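Local coordinates for alpha-n-acetylglucosaminidase family protein (Clostridium perfringens, PDB 4A41) that binds galactose through a family 32 carbohydrate-binding module that is likely to direct a family 89 alpha-N-acetylglucosaminidase to its glycan substrates, at residues A[39-44]-A[61-66]; A[48-53]-A[71-76]; A[81-86]-A[138-143]; A[89-92]-A[97-100]; A[115-120]-A[128-133]. All coordinates share one frame; numbering follows the deposited sequence. Where two conformers were deposited one is given.

Contact 1 of 5, residues A[39-44]-A[61-66]. With GAL (beta-D-galactopyranose), chain C.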
# COMPACT_ATOMS: atom_id res chain seq x y z
N PRO A 39 -2.76 5.89 14.78
CA PRO A 39 -1.51 6.08 15.53
C PRO A 39 -0.89 4.75 15.97
O PRO A 39 -1.51 3.68 15.82
CB PRO A 39 -1.95 6.93 16.76
CG PRO A 39 -3.44 6.82 16.82
CD PRO A 39 -3.90 6.59 15.39
N ASP A 40 0.34 4.81 16.47
CA ASP A 40 1.05 3.61 16.88
C ASP A 40 0.48 3.02 18.18
O ASP A 40 0.80 3.47 19.28
CB ASP A 40 2.54 3.92 17.07
CG ASP A 40 3.34 2.68 17.45
OD1 ASP A 40 2.81 1.53 17.43
OD2 ASP A 40 4.53 2.88 17.76
N VAL A 41 -0.36 1.99 18.03
CA VAL A 41 -0.96 1.31 19.17
C VAL A 41 -0.37 -0.11 19.30
O VAL A 41 -0.95 -0.96 19.99
CB VAL A 41 -2.51 1.27 19.04
CG1 VAL A 41 -3.11 2.67 19.08
CG2 VAL A 41 -2.97 0.55 17.75
N GLY A 42 0.77 -0.33 18.64
CA GLY A 42 1.60 -1.55 18.76
C GLY A 42 2.07 -2.10 17.41
O GLY A 42 3.22 -1.93 16.98
N ASN A 43 1.18 -2.77 16.73
CA ASN A 43 1.51 -3.35 15.44
C ASN A 43 0.78 -2.67 14.30
O ASN A 43 0.72 -3.18 13.19
CB ASN A 43 1.17 -4.83 15.46
CG ASN A 43 2.21 -5.64 16.19
OD1 ASN A 43 3.39 -5.26 16.29
ND2 ASN A 43 1.77 -6.78 16.70
N GLU A 44 0.22 -1.50 14.60
CA GLU A 44 -0.53 -0.71 13.63
C GLU A 44 -0.58 0.72 14.24
O GLU A 44 -0.34 0.86 15.44
CB GLU A 44 -1.96 -1.30 13.42
CG GLU A 44 -2.92 -1.09 14.58
CD GLU A 44 -4.25 -1.82 14.42
OE1 GLU A 44 -4.28 -2.90 13.80
OE2 GLU A 44 -5.27 -1.33 14.94
N THR A 61 -5.75 2.34 8.19
CA THR A 61 -6.42 3.64 8.15
C THR A 61 -6.86 4.02 9.57
O THR A 61 -7.11 3.15 10.41
CB THR A 61 -7.65 3.62 7.19
OG1 THR A 61 -8.44 2.45 7.44
CG2 THR A 61 -7.18 3.61 5.70
N LYS A 62 -6.98 5.33 9.80
CA LYS A 62 -7.43 5.87 11.10
C LYS A 62 -8.83 5.41 11.44
O LYS A 62 -9.74 5.50 10.61
CB LYS A 62 -7.36 7.39 11.07
CG LYS A 62 -8.00 8.11 12.29
CD LYS A 62 -7.26 7.76 13.56
CE LYS A 62 -7.71 8.64 14.71
NZ LYS A 62 -7.10 9.98 14.62
N TYR A 63 -9.00 4.93 12.67
CA TYR A 63 -10.33 4.58 13.12
C TYR A 63 -10.60 5.26 14.48
O TYR A 63 -9.75 6.00 14.99
CB TYR A 63 -10.55 3.07 13.09
CG TYR A 63 -9.58 2.27 13.91
CD1 TYR A 63 -9.84 1.98 15.25
CD2 TYR A 63 -8.40 1.75 13.33
CE1 TYR A 63 -8.94 1.22 16.00
CE2 TYR A 63 -7.50 0.99 14.08
CZ TYR A 63 -7.79 0.72 15.41
OH TYR A 63 -6.92 -0.03 16.17
N ASN A 64 -11.82 5.07 15.00
CA ASN A 64 -12.31 5.77 16.21
C ASN A 64 -12.20 7.32 16.15
O ASN A 64 -11.42 7.93 16.91
CB ASN A 64 -11.68 5.15 17.49
CG ASN A 64 -12.11 3.67 17.70
OD1 ASN A 64 -13.17 3.23 17.23
ND2 ASN A 64 -11.27 2.90 18.41
N PRO A 65 -12.96 7.96 15.23
CA PRO A 65 -13.86 7.33 14.29
C PRO A 65 -13.15 7.06 12.96
O PRO A 65 -12.05 7.59 12.72
CB PRO A 65 -14.95 8.38 14.09
CG PRO A 65 -14.22 9.67 14.21
CD PRO A 65 -13.06 9.43 15.15
N VAL A 66 -13.78 6.24 12.14
CA VAL A 66 -13.26 5.91 10.84
C VAL A 66 -13.12 7.15 9.96
O VAL A 66 -13.98 8.05 9.96
CB VAL A 66 -14.17 4.86 10.15
CG1 VAL A 66 -13.77 4.62 8.70
CG2 VAL A 66 -14.14 3.57 10.93
C1 GAL C . -9.76 -4.42 15.60
C2 GAL C . -8.55 -4.82 14.77
C3 GAL C . -7.80 -3.54 14.40
C4 GAL C . -8.74 -2.56 13.72
C5 GAL C . -9.95 -2.29 14.63
C6 GAL C . -10.94 -1.32 13.99
O1 GAL C . -10.49 -5.58 15.87
O2 GAL C . -7.72 -5.74 15.48
O3 GAL C . -6.70 -3.91 13.58
O4 GAL C . -9.18 -3.12 12.46
O5 GAL C . -10.57 -3.55 14.84
O6 GAL C . -11.98 -0.97 14.90
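The galactose pocket of this family 32 carbohydrate-binding module is walled on one side by Glu44 and Tyr63, whose side chains meet at about a right angle beside the sugar. The phenol OH of Tyr63 donates to Glu44 OE2 across 2.4 Å, a separation so short that its exact length is doubtful, with OE2 lying at the ring edge, close to its plane. The carboxylate itself stands nearly perpendicular to that ring, the planes 84° apart. Its other oxygen, OE1, accepts from galactose O3 at 2.6 Å, so the two carboxylate oxygens divide their work between tyrosine and sugar. Tyr63 in turn offers one ring face to the exocyclic arm of galactose: C6 sits 3.6 Å above the plane, over the ring centre. With chi1 at 58°, Tyr63 CG lies between its own backbone N and carbonyl carbon, and chi2 of 89° presents that face to the sugar. Farther from the pocket, Pro39 CD touches Lys62 CD at 4.0 Å in one of the two conformers of Lys62. Ring stacking with His38 and an edge-to-face contact with His60 further hold Tyr63, while His60, Arg91 and Asn96 add hydrogen bonds to the sugar. Both segments are loops at the surface of the beta sandwich: 39-44 lies between strand 31-34 and strand 59-60, whereas the loop holding 61-66 links strand 59-60 to strand 71-77.

Contact 2 of 5, residues A[48-53]-A[71-76]. With CA (calcium ion), chain B.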
# COMPACT_ATOMS: atom_id res chain seq x y z
N LYS A 48 4.47 3.89 7.83
CA LYS A 48 5.80 3.29 7.76
C LYS A 48 5.84 1.80 8.12
O LYS A 48 6.77 1.07 7.72
CB LYS A 48 6.79 4.08 8.61
CG LYS A 48 6.63 3.94 10.11
CD LYS A 48 7.69 4.80 10.79
CE LYS A 48 7.63 4.64 12.29
NZ LYS A 48 8.82 5.33 12.92
N PHE A 49 4.81 1.35 8.83
CA PHE A 49 4.72 -0.07 9.13
C PHE A 49 4.49 -0.93 7.89
O PHE A 49 4.67 -2.12 7.93
CB PHE A 49 3.60 -0.36 10.14
CG PHE A 49 3.85 0.18 11.52
CD1 PHE A 49 5.14 0.51 11.95
CD2 PHE A 49 2.80 0.36 12.39
CE1 PHE A 49 5.35 1.00 13.25
CE2 PHE A 49 3.01 0.84 13.70
CZ PHE A 49 4.28 1.14 14.11
N ALA A 50 4.09 -0.32 6.77
CA ALA A 50 3.86 -1.12 5.54
C ALA A 50 5.18 -1.46 4.82
O ALA A 50 5.18 -2.22 3.89
CB ALA A 50 2.90 -0.36 4.58
N ILE A 51 6.29 -0.85 5.25
CA ILE A 51 7.58 -1.04 4.54
C ILE A 51 8.73 -1.28 5.54
O ILE A 51 9.87 -0.83 5.31
CB ILE A 51 7.90 0.17 3.61
CG1 ILE A 51 7.84 1.50 4.37
CG2 ILE A 51 7.00 0.17 2.38
CD1 ILE A 51 8.53 2.62 3.57
N ASP A 52 8.44 -2.00 6.62
CA ASP A 52 9.48 -2.30 7.62
C ASP A 52 10.00 -3.73 7.60
O ASP A 52 10.83 -4.12 8.46
CB ASP A 52 8.99 -1.89 9.03
CG ASP A 52 7.76 -2.66 9.47
OD1 ASP A 52 7.28 -3.51 8.69
OD2 ASP A 52 7.30 -2.45 10.60
N GLY A 53 9.58 -4.52 6.61
CA GLY A 53 10.02 -5.91 6.47
C GLY A 53 9.50 -6.83 7.57
O GLY A 53 10.04 -7.93 7.78
N GLN A 71 -9.02 5.64 0.79
CA GLN A 71 -7.82 6.20 1.34
C GLN A 71 -6.67 5.49 0.64
O GLN A 71 -6.88 4.46 0.01
CB GLN A 71 -7.70 5.96 2.84
CG GLN A 71 -8.81 6.60 3.72
CD GLN A 71 -8.80 8.13 3.76
OE1 GLN A 71 -7.75 8.80 3.58
NE2 GLN A 71 -9.97 8.70 4.06
N SER A 72 -5.49 6.08 0.73
CA SER A 72 -4.33 5.56 -0.00
C SER A 72 -3.04 5.64 0.81
O SER A 72 -2.94 6.36 1.80
CB SER A 72 -4.14 6.33 -1.32
OG SER A 72 -3.79 7.69 -1.09
N ILE A 73 -2.04 4.87 0.35
CA ILE A 73 -0.69 4.90 0.91
C ILE A 73 0.26 5.11 -0.27
O ILE A 73 0.12 4.44 -1.30
CB ILE A 73 -0.38 3.64 1.77
CG1 ILE A 73 1.07 3.64 2.27
CG2 ILE A 73 -0.65 2.32 0.98
CD1 ILE A 73 1.33 2.72 3.44
N THR A 74 1.19 6.04 -0.10
CA THR A 74 2.17 6.34 -1.16
C THR A 74 3.58 5.98 -0.69
O THR A 74 3.99 6.35 0.42
CB THR A 74 2.13 7.84 -1.52
OG1 THR A 74 0.85 8.14 -2.05
CG2 THR A 74 3.19 8.17 -2.59
N LEU A 75 4.31 5.28 -1.56
CA LEU A 75 5.72 5.00 -1.32
C LEU A 75 6.55 5.88 -2.24
O LEU A 75 6.46 5.76 -3.47
CB LEU A 75 5.99 3.51 -1.60
CG LEU A 75 5.09 2.51 -0.87
CD1 LEU A 75 5.57 1.11 -1.23
CD2 LEU A 75 5.05 2.75 0.65
N GLU A 76 7.35 6.75 -1.63
CA GLU A 76 8.39 7.47 -2.38
C GLU A 76 9.58 6.51 -2.45
O GLU A 76 10.09 6.08 -1.41
CB GLU A 76 8.74 8.77 -1.68
CG GLU A 76 9.76 9.64 -2.43
CD GLU A 76 11.15 9.39 -1.93
OE1 GLU A 76 11.41 9.57 -0.71
OE2 GLU A 76 12.03 9.04 -2.76
CA CA B . 5.04 -4.40 8.24
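Two adjacent residues, Ala50 and Ile51, both turn their side chains onto strand 71-76, although they sit in a tight bend whose neighbouring residues grip a calcium ion. In this F5/8 type C beta sandwich the bend, a 3-10 turn running into loop, closes over the hydrophobic interior beside the strand. Ala50 CB meets the terminal methyl of Ile73, CD1, at 3.6 Å. Two residues along the strand, on the same face, Leu75 lies alongside Ile51, the two side chains pointing opposite ways and the branch methyl CG2 of Ile51 resting against both Leu75 methyls. Ile73 reaches out because its CG1 is anti to the backbone N (chi1 176°) and CD1 extends the chain. The contact is wholly apolar, and Leu157 of strand 153-160 packs against Ala50, Ile73 and Leu75 from the facing sheet. On the other side of the bend oxygen ligands surround the metal: Lys54, Thr57, Ala155 and Glu156 also bind the calcium, so the ion ties the loop to strand 153-160. Asp52 supplies one carboxylate oxygen, OD1, to the calcium, and the backbone carbonyl O of Phe49 binds the same ion at 2.3 Å.

Contact 3 of 5, residues A[81-86]-A[138-143]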
# COMPACT_ATOMS: atom_id res chain seq x y z
N TYR A 81 12.58 4.89 -10.92
CA TYR A 81 12.81 3.53 -11.39
C TYR A 81 11.80 3.06 -12.41
O TYR A 81 10.63 3.44 -12.36
CB TYR A 81 12.82 2.54 -10.22
CG TYR A 81 13.97 2.78 -9.27
CD1 TYR A 81 15.22 2.24 -9.55
CD2 TYR A 81 13.81 3.55 -8.10
CE1 TYR A 81 16.30 2.45 -8.68
CE2 TYR A 81 14.89 3.76 -7.23
CZ TYR A 81 16.12 3.22 -7.55
OH TYR A 81 17.15 3.44 -6.67
N GLU A 82 12.27 2.25 -13.36
CA GLU A 82 11.37 1.54 -14.28
C GLU A 82 10.81 0.31 -13.59
O GLU A 82 11.50 -0.70 -13.44
CB GLU A 82 12.11 1.13 -15.57
CG GLU A 82 12.40 2.34 -16.43
CD GLU A 82 12.80 1.97 -17.83
OE2 GLU A 82 12.33 2.69 -18.74
N ILE A 83 9.57 0.42 -13.14
CA ILE A 83 8.96 -0.60 -12.31
C ILE A 83 8.00 -1.46 -13.10
O ILE A 83 7.39 -1.00 -14.08
CB ILE A 83 8.27 0.03 -11.06
CG1 ILE A 83 7.13 0.99 -11.46
CG2 ILE A 83 9.32 0.68 -10.15
CD1 ILE A 83 6.12 1.29 -10.30
N ASN A 84 7.85 -2.71 -12.67
CA ASN A 84 6.96 -3.61 -13.41
C ASN A 84 6.16 -4.56 -12.56
O ASN A 84 5.43 -5.36 -13.10
CB ASN A 84 7.79 -4.40 -14.42
CG ASN A 84 8.96 -5.04 -13.80
OD1 ASN A 84 8.82 -5.84 -12.86
ND2 ASN A 84 10.16 -4.61 -14.22
N LYS A 85 6.33 -4.50 -11.23
CA LYS A 85 5.56 -5.39 -10.36
C LYS A 85 5.37 -4.73 -8.99
O LYS A 85 6.18 -3.90 -8.57
CB LYS A 85 6.27 -6.75 -10.25
CG LYS A 85 5.55 -7.79 -9.37
CD LYS A 85 6.20 -9.17 -9.53
CE LYS A 85 7.44 -9.35 -8.71
NZ LYS A 85 7.87 -10.81 -8.60
N PHE A 86 4.28 -5.10 -8.33
CA PHE A 86 3.94 -4.57 -7.02
C PHE A 86 3.30 -5.67 -6.21
O PHE A 86 2.44 -6.38 -6.75
CB PHE A 86 2.97 -3.39 -7.17
CG PHE A 86 2.53 -2.78 -5.86
CD1 PHE A 86 3.24 -1.73 -5.28
CD2 PHE A 86 1.34 -3.21 -5.24
CE1 PHE A 86 2.83 -1.15 -4.10
CE2 PHE A 86 0.91 -2.64 -4.03
CZ PHE A 86 1.66 -1.61 -3.46
N THR A 138 8.82 7.75 -9.51
CA THR A 138 9.47 8.08 -8.24
C THR A 138 8.60 7.76 -7.03
O THR A 138 9.10 7.68 -5.90
CB THR A 138 9.84 9.58 -8.14
OG1 THR A 138 8.69 10.40 -8.40
CG2 THR A 138 10.93 9.91 -9.17
N HIS A 139 7.30 7.55 -7.28
CA HIS A 139 6.31 7.31 -6.22
C HIS A 139 5.31 6.31 -6.74
O HIS A 139 4.92 6.36 -7.92
CB HIS A 139 5.51 8.57 -5.87
CG HIS A 139 6.32 9.69 -5.30
ND1 HIS A 139 7.22 10.41 -6.05
CD2 HIS A 139 6.32 10.25 -4.07
CE1 HIS A 139 7.78 11.34 -5.29
NE2 HIS A 139 7.26 11.25 -4.08
N VAL A 140 4.84 5.43 -5.85
CA VAL A 140 3.76 4.50 -6.13
C VAL A 140 2.69 4.63 -5.06
O VAL A 140 3.01 4.63 -3.88
CB VAL A 140 4.29 3.03 -6.16
CG1 VAL A 140 3.15 2.02 -6.38
CG2 VAL A 140 5.35 2.88 -7.22
N LYS A 141 1.44 4.74 -5.50
CA LYS A 141 0.32 4.97 -4.59
C LYS A 141 -0.65 3.81 -4.73
O LYS A 141 -1.18 3.51 -5.82
CB LYS A 141 -0.38 6.31 -4.88
CG LYS A 141 -1.65 6.52 -4.02
CD LYS A 141 -2.48 7.74 -4.44
CE LYS A 141 -1.70 9.04 -4.37
NZ LYS A 141 -2.68 10.17 -4.64
N LEU A 142 -0.90 3.15 -3.62
CA LEU A 142 -1.95 2.13 -3.56
C LEU A 142 -3.24 2.73 -2.99
O LEU A 142 -3.25 3.21 -1.85
CB LEU A 142 -1.53 0.92 -2.71
CG LEU A 142 -2.60 -0.17 -2.55
CD1 LEU A 142 -2.98 -0.83 -3.86
CD2 LEU A 142 -2.09 -1.21 -1.53
N VAL A 143 -4.28 2.77 -3.83
CA VAL A 143 -5.58 3.34 -3.46
C VAL A 143 -6.52 2.18 -3.07
O VAL A 143 -6.81 1.28 -3.86
CB VAL A 143 -6.22 4.15 -4.61
CG1 VAL A 143 -7.54 4.75 -4.16
CG2 VAL A 143 -5.27 5.23 -5.14
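Val140 is the hub of this contact, its two methyls serving different partners on strand 81-86. Chi1 of 177° sets CG1 anti to the backbone N and CG2 anti to the carbonyl carbon, splitting the fork between Ile83 and Phe86. CG2 of Val140 meets the end of Ile83, CD1, at 3.6 Å. CG1 of Val140 touches the Phe86 ring, 3.9 Å from CD1, and is equally near CE1. In both pairs the side chains run past one another in opposite directions. Ile83 carries CG1 between its backbone N and carbonyl carbon, with the chain then extended (chi2 161°) to deliver CD1 to the valine. Phe86 instead swings its ring away from the backbone N, and the far end of the ring reaches Leu142: CZ stands 4.1 Å from Leu142 CB. Here the two side chains are roughly perpendicular, and Leu142 CD2 is near ring atom CE2. The strands belong to the two facing sheets of the beta sandwich; their axes lie 10.2 Å apart and run 31° from parallel. Leu104, Leu157 and Val159 add further apolar surface around the same side chains. All four touching residues are buried and meet through carbon alone, which implies that shape and exclusion of water, with no polar bond to set the register, hold the sheets face to face here.

Contact 4 of 5, residues A[89-92]-A[97-100]. With GAL (beta-D-galactopyranose), chain C.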
# COMPACT_ATOMS: atom_id res chain seq x y z
N LEU A 89 0.95 -7.52 0.72
CA LEU A 89 0.78 -8.57 1.72
C LEU A 89 -0.18 -8.08 2.79
O LEU A 89 0.11 -7.10 3.50
CB LEU A 89 2.12 -8.98 2.35
CG LEU A 89 2.02 -10.09 3.40
CD1 LEU A 89 1.65 -11.42 2.72
CD2 LEU A 89 3.33 -10.22 4.18
N PRO A 90 -1.36 -8.71 2.90
CA PRO A 90 -2.31 -8.35 3.94
C PRO A 90 -1.79 -8.71 5.32
O PRO A 90 -0.86 -9.52 5.47
CB PRO A 90 -3.51 -9.27 3.67
CG PRO A 90 -3.41 -9.59 2.18
CD PRO A 90 -1.93 -9.69 1.96
N ARG A 91 -2.42 -8.09 6.32
CA ARG A 91 -2.24 -8.50 7.71
C ARG A 91 -2.47 -10.02 7.88
O ARG A 91 -3.18 -10.64 7.07
CB ARG A 91 -3.20 -7.70 8.59
CG ARG A 91 -4.66 -8.14 8.46
CD ARG A 91 -5.60 -7.22 9.22
NE ARG A 91 -5.28 -7.16 10.64
CZ ARG A 91 -5.77 -6.23 11.47
NH1 ARG A 91 -6.65 -5.33 11.05
NH2 ARG A 91 -5.42 -6.26 12.77
N SER A 92 -1.90 -10.56 8.95
CA SER A 92 -2.00 -11.98 9.23
C SER A 92 -2.90 -12.25 10.42
O SER A 92 -2.88 -11.52 11.41
CB SER A 92 -0.63 -12.60 9.50
OG SER A 92 -0.73 -14.02 9.50
N GLY A 97 -9.52 -4.40 7.05
CA GLY A 97 -8.69 -3.60 6.15
C GLY A 97 -8.10 -4.35 4.96
O GLY A 97 -7.48 -3.74 4.09
N ASN A 98 -8.30 -5.67 4.89
CA ASN A 98 -7.86 -6.41 3.70
C ASN A 98 -8.50 -5.75 2.49
O ASN A 98 -9.75 -5.61 2.41
CB ASN A 98 -8.23 -7.90 3.78
CG ASN A 98 -7.29 -8.67 4.68
OD1 ASN A 98 -6.47 -8.10 5.39
ND2 ASN A 98 -7.44 -10.00 4.68
N ILE A 99 -7.65 -5.29 1.58
CA ILE A 99 -8.12 -4.45 0.49
C ILE A 99 -8.74 -5.34 -0.59
O ILE A 99 -8.10 -6.28 -1.06
CB ILE A 99 -6.98 -3.57 -0.07
CG1 ILE A 99 -6.49 -2.61 1.00
CG2 ILE A 99 -7.43 -2.84 -1.35
CD1 ILE A 99 -5.14 -1.92 0.67
N THR A 100 -9.97 -5.02 -0.99
CA THR A 100 -10.67 -5.89 -1.95
C THR A 100 -11.00 -5.19 -3.27
O THR A 100 -11.36 -5.85 -4.24
CB THR A 100 -11.95 -6.46 -1.35
OG1 THR A 100 -12.74 -5.38 -0.87
CG2 THR A 100 -11.59 -7.43 -0.18
C1 GAL C . -9.76 -4.42 15.60
C2 GAL C . -8.55 -4.82 14.77
C3 GAL C . -7.80 -3.54 14.40
C4 GAL C . -8.74 -2.56 13.72
C5 GAL C . -9.95 -2.29 14.63
C6 GAL C . -10.94 -1.32 13.99
O1 GAL C . -10.49 -5.58 15.87
O2 GAL C . -7.72 -5.74 15.48
O3 GAL C . -6.70 -3.91 13.58
O4 GAL C . -9.18 -3.12 12.46
O5 GAL C . -10.57 -3.55 14.84
O6 GAL C . -11.98 -0.97 14.90
O HOH W 1 -4.38 -6.30 5.45
O HOH W 2 -5.74 -11.62 6.53
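The backbones of 89-92 and 97-100 come closest at Pro90 and Asn98, with CA atoms 5.9 Å apart. The amide of Asn98 fits against the chain where Pro90 gives way to Arg91. Its OD1 touches Pro90 CB and Arg91 CG, each at 3.6 Å, without a direct polar bond between the segments. Two waters make the polar link instead. One accepts from Arg91 N and donates to Asn98 OD1, 2.8 Å from each; the other donates to Arg91 O and accepts from Asn98 ND2, so both ends of the amide are wired to the main chain of one residue. Asn98 ND2 also donates to the carbonyl of Asp123, which helps fix the amide's orientation. Arg91 is a first-shell residue of the galactose pocket, which loops at one end of the beta sandwich form in this carbohydrate-binding module, and Asn98 stands behind it in the second shell. The Arg91 side chain runs across that of Asn98, guanidinium and amide planes 51° apart, and continues to the sugar. A bend at chi3 (-58°) turns its end so that NH1 and NH2 both donate to galactose O3, at 2.9 Å and 2.8 Å, the oxygen lying at the guanidinium edge near its plane. NH1 is further held by the carbonyl of Asn96, while Glu44 forms a long, weak ion pair with NH2.

Contact 5 of 5, residues A[115-120]-A[128-133]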
# COMPACT_ATOMS: atom_id res chain seq x y z
N LYS A 115 -2.98 6.46 -13.25
CA LYS A 115 -3.41 5.10 -12.96
C LYS A 115 -2.73 4.10 -13.87
O LYS A 115 -2.75 4.23 -15.11
CB LYS A 115 -4.93 4.99 -13.03
CG LYS A 115 -5.48 3.59 -12.74
CD LYS A 115 -7.03 3.56 -12.70
CE LYS A 115 -7.63 3.92 -14.06
NZ LYS A 115 -9.12 4.04 -13.92
N ILE A 116 -2.14 3.07 -13.27
CA ILE A 116 -1.57 1.96 -14.03
C ILE A 116 -2.20 0.57 -13.85
O ILE A 116 -1.94 -0.35 -14.64
CB ILE A 116 -0.01 1.87 -13.85
CG1 ILE A 116 0.36 1.51 -12.40
CG2 ILE A 116 0.62 3.18 -14.31
CD1 ILE A 116 1.85 1.04 -12.24
N SER A 117 -3.02 0.42 -12.81
CA SER A 117 -3.68 -0.86 -12.52
C SER A 117 -4.93 -0.62 -11.69
O SER A 117 -5.01 0.34 -10.93
CB SER A 117 -2.74 -1.80 -11.74
OG SER A 117 -3.25 -3.12 -11.73
N GLU A 118 -5.90 -1.53 -11.84
CA GLU A 118 -7.12 -1.49 -11.05
C GLU A 118 -7.77 -2.86 -11.10
O GLU A 118 -7.60 -3.61 -12.06
CB GLU A 118 -8.10 -0.40 -11.54
CG GLU A 118 -8.67 -0.69 -12.91
CD GLU A 118 -9.40 0.49 -13.49
OE1 GLU A 118 -10.16 1.17 -12.78
OE2 GLU A 118 -9.20 0.75 -14.70
N GLY A 119 -8.51 -3.19 -10.05
CA GLY A 119 -9.19 -4.46 -9.99
C GLY A 119 -9.69 -4.83 -8.61
O GLY A 119 -9.80 -3.99 -7.70
N ASN A 120 -10.09 -6.09 -8.52
CA ASN A 120 -10.58 -6.67 -7.27
C ASN A 120 -9.61 -7.71 -6.75
O ASN A 120 -8.97 -8.43 -7.52
CB ASN A 120 -11.94 -7.36 -7.49
CG ASN A 120 -12.99 -6.45 -8.10
OD1 ASN A 120 -13.73 -6.86 -9.00
ND2 ASN A 120 -13.06 -5.23 -7.64
N LYS A 128 -0.95 -10.59 -2.74
CA LYS A 128 -1.58 -10.15 -3.97
C LYS A 128 -0.51 -9.50 -4.83
O LYS A 128 0.18 -8.55 -4.40
CB LYS A 128 -2.74 -9.16 -3.72
CG LYS A 128 -3.85 -9.62 -2.75
CD LYS A 128 -4.37 -11.04 -3.11
CE LYS A 128 -5.65 -11.38 -2.30
NZ LYS A 128 -5.43 -11.30 -0.80
N THR A 129 -0.37 -9.98 -6.07
CA THR A 129 0.68 -9.48 -6.96
C THR A 129 0.10 -8.80 -8.19
O THR A 129 -0.82 -9.33 -8.85
CB THR A 129 1.58 -10.66 -7.40
OG1 THR A 129 2.17 -11.26 -6.24
CG2 THR A 129 2.67 -10.22 -8.37
N LEU A 130 0.65 -7.63 -8.48
CA LEU A 130 0.32 -6.89 -9.72
C LEU A 130 1.53 -6.88 -10.61
O LEU A 130 2.64 -6.62 -10.16
CB LEU A 130 -0.12 -5.46 -9.43
CG LEU A 130 -1.29 -5.30 -8.45
CD1 LEU A 130 -1.49 -3.85 -8.07
CD2 LEU A 130 -2.56 -5.90 -9.05
N LYS A 131 1.31 -7.18 -11.89
CA LYS A 131 2.39 -7.10 -12.90
C LYS A 131 1.87 -6.23 -14.01
O LYS A 131 0.74 -6.40 -14.46
CB LYS A 131 2.71 -8.48 -13.45
CG LYS A 131 3.28 -9.38 -12.39
CD LYS A 131 3.29 -10.81 -12.87
CE LYS A 131 4.11 -11.65 -11.91
NZ LYS A 131 4.39 -13.00 -12.49
N PHE A 132 2.68 -5.28 -14.45
CA PHE A 132 2.16 -4.28 -15.40
C PHE A 132 3.27 -3.82 -16.34
O PHE A 132 4.44 -4.05 -16.08
CB PHE A 132 1.57 -3.07 -14.63
CG PHE A 132 2.36 -2.71 -13.40
CD1 PHE A 132 3.54 -1.97 -13.49
CD2 PHE A 132 1.93 -3.16 -12.15
CE1 PHE A 132 4.29 -1.67 -12.34
CE2 PHE A 132 2.66 -2.87 -10.99
CZ PHE A 132 3.83 -2.12 -11.07
N ASN A 133 2.86 -3.16 -17.43
CA ASN A 133 3.79 -2.50 -18.36
C ASN A 133 4.87 -1.73 -17.62
O ASN A 133 4.56 -0.92 -16.73
CB ASN A 133 3.01 -1.46 -19.18
CG ASN A 133 1.99 -2.09 -20.12
OD1 ASN A 133 2.09 -3.28 -20.48
ND2 ASN A 133 1.03 -1.29 -20.55
O HOH W 3 -1.61 -4.78 -12.96
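Chi1 of 66° places Ile116 CG1 between the backbone N and the carbonyl carbon, and an extended chi2 sends CD1 out over Phe132, whose own chi1 of 37° tips its ring up to receive it. The methyl sits over the ring face in a CH-pi contact: CD1 of Ile116 is 3.7 Å from the Phe132 centroid and only 14° off the ring normal, with CE1 its nearest ring atom. The side chains meet at a slant. Beside this pair, in one of the two conformers of Ser117, OG lies against Leu130, 3.9 Å from CD2 and a little farther from CD1, so the serine hydroxyl borders an apolar branch. In that conformer the hydroxyl has a polar route as well: a water 2.6 Å from Ser117 OG donates to the carbonyl O of Lys131 across 3.2 Å. The same water lies at the edge of the Phe132 ring, in its plane. The segments are edge strands of the two sheets of the beta sandwich, 113-120 in the five-stranded and 128-137 in the four-stranded one. A classic beta bulge, in which Ile116 and Ser117 both face Leu104 of strand 102-107, turns both consecutive side chains toward the opposing sheet. Phe86 and Leu104 also pack on Phe132, and Trp121 on Leu130. On the outer side of its strand, Lys115 NZ forms a salt bridge with Glu118 OE1 at 3.3 Å, weak as a hydrogen bond.

Contacts 2 and 3 are buried and meet through apolar side chains alone, although the loop of contact 2 also binds calcium. Contact 4 is largely buried beneath the pocket, contact 5 partly buried at the sandwich edge, and contact 1 lies at the surface. Contacts 2 and 3 share the five-stranded sheet, where strands 71-77 and 139-144 are neighbours and strand 113-120 of contact 5 forms an edge; contacts 3 and 5 share the four-stranded one, and both join the two sheets. Water bridges the loops of contact 4 and, in one conformer of a serine, the strands of contact 5. Contacts 1 and 4 converge on galactose O3, through carboxylate and guanidinium. Contact 1 also rests on Phe49 of contact 2.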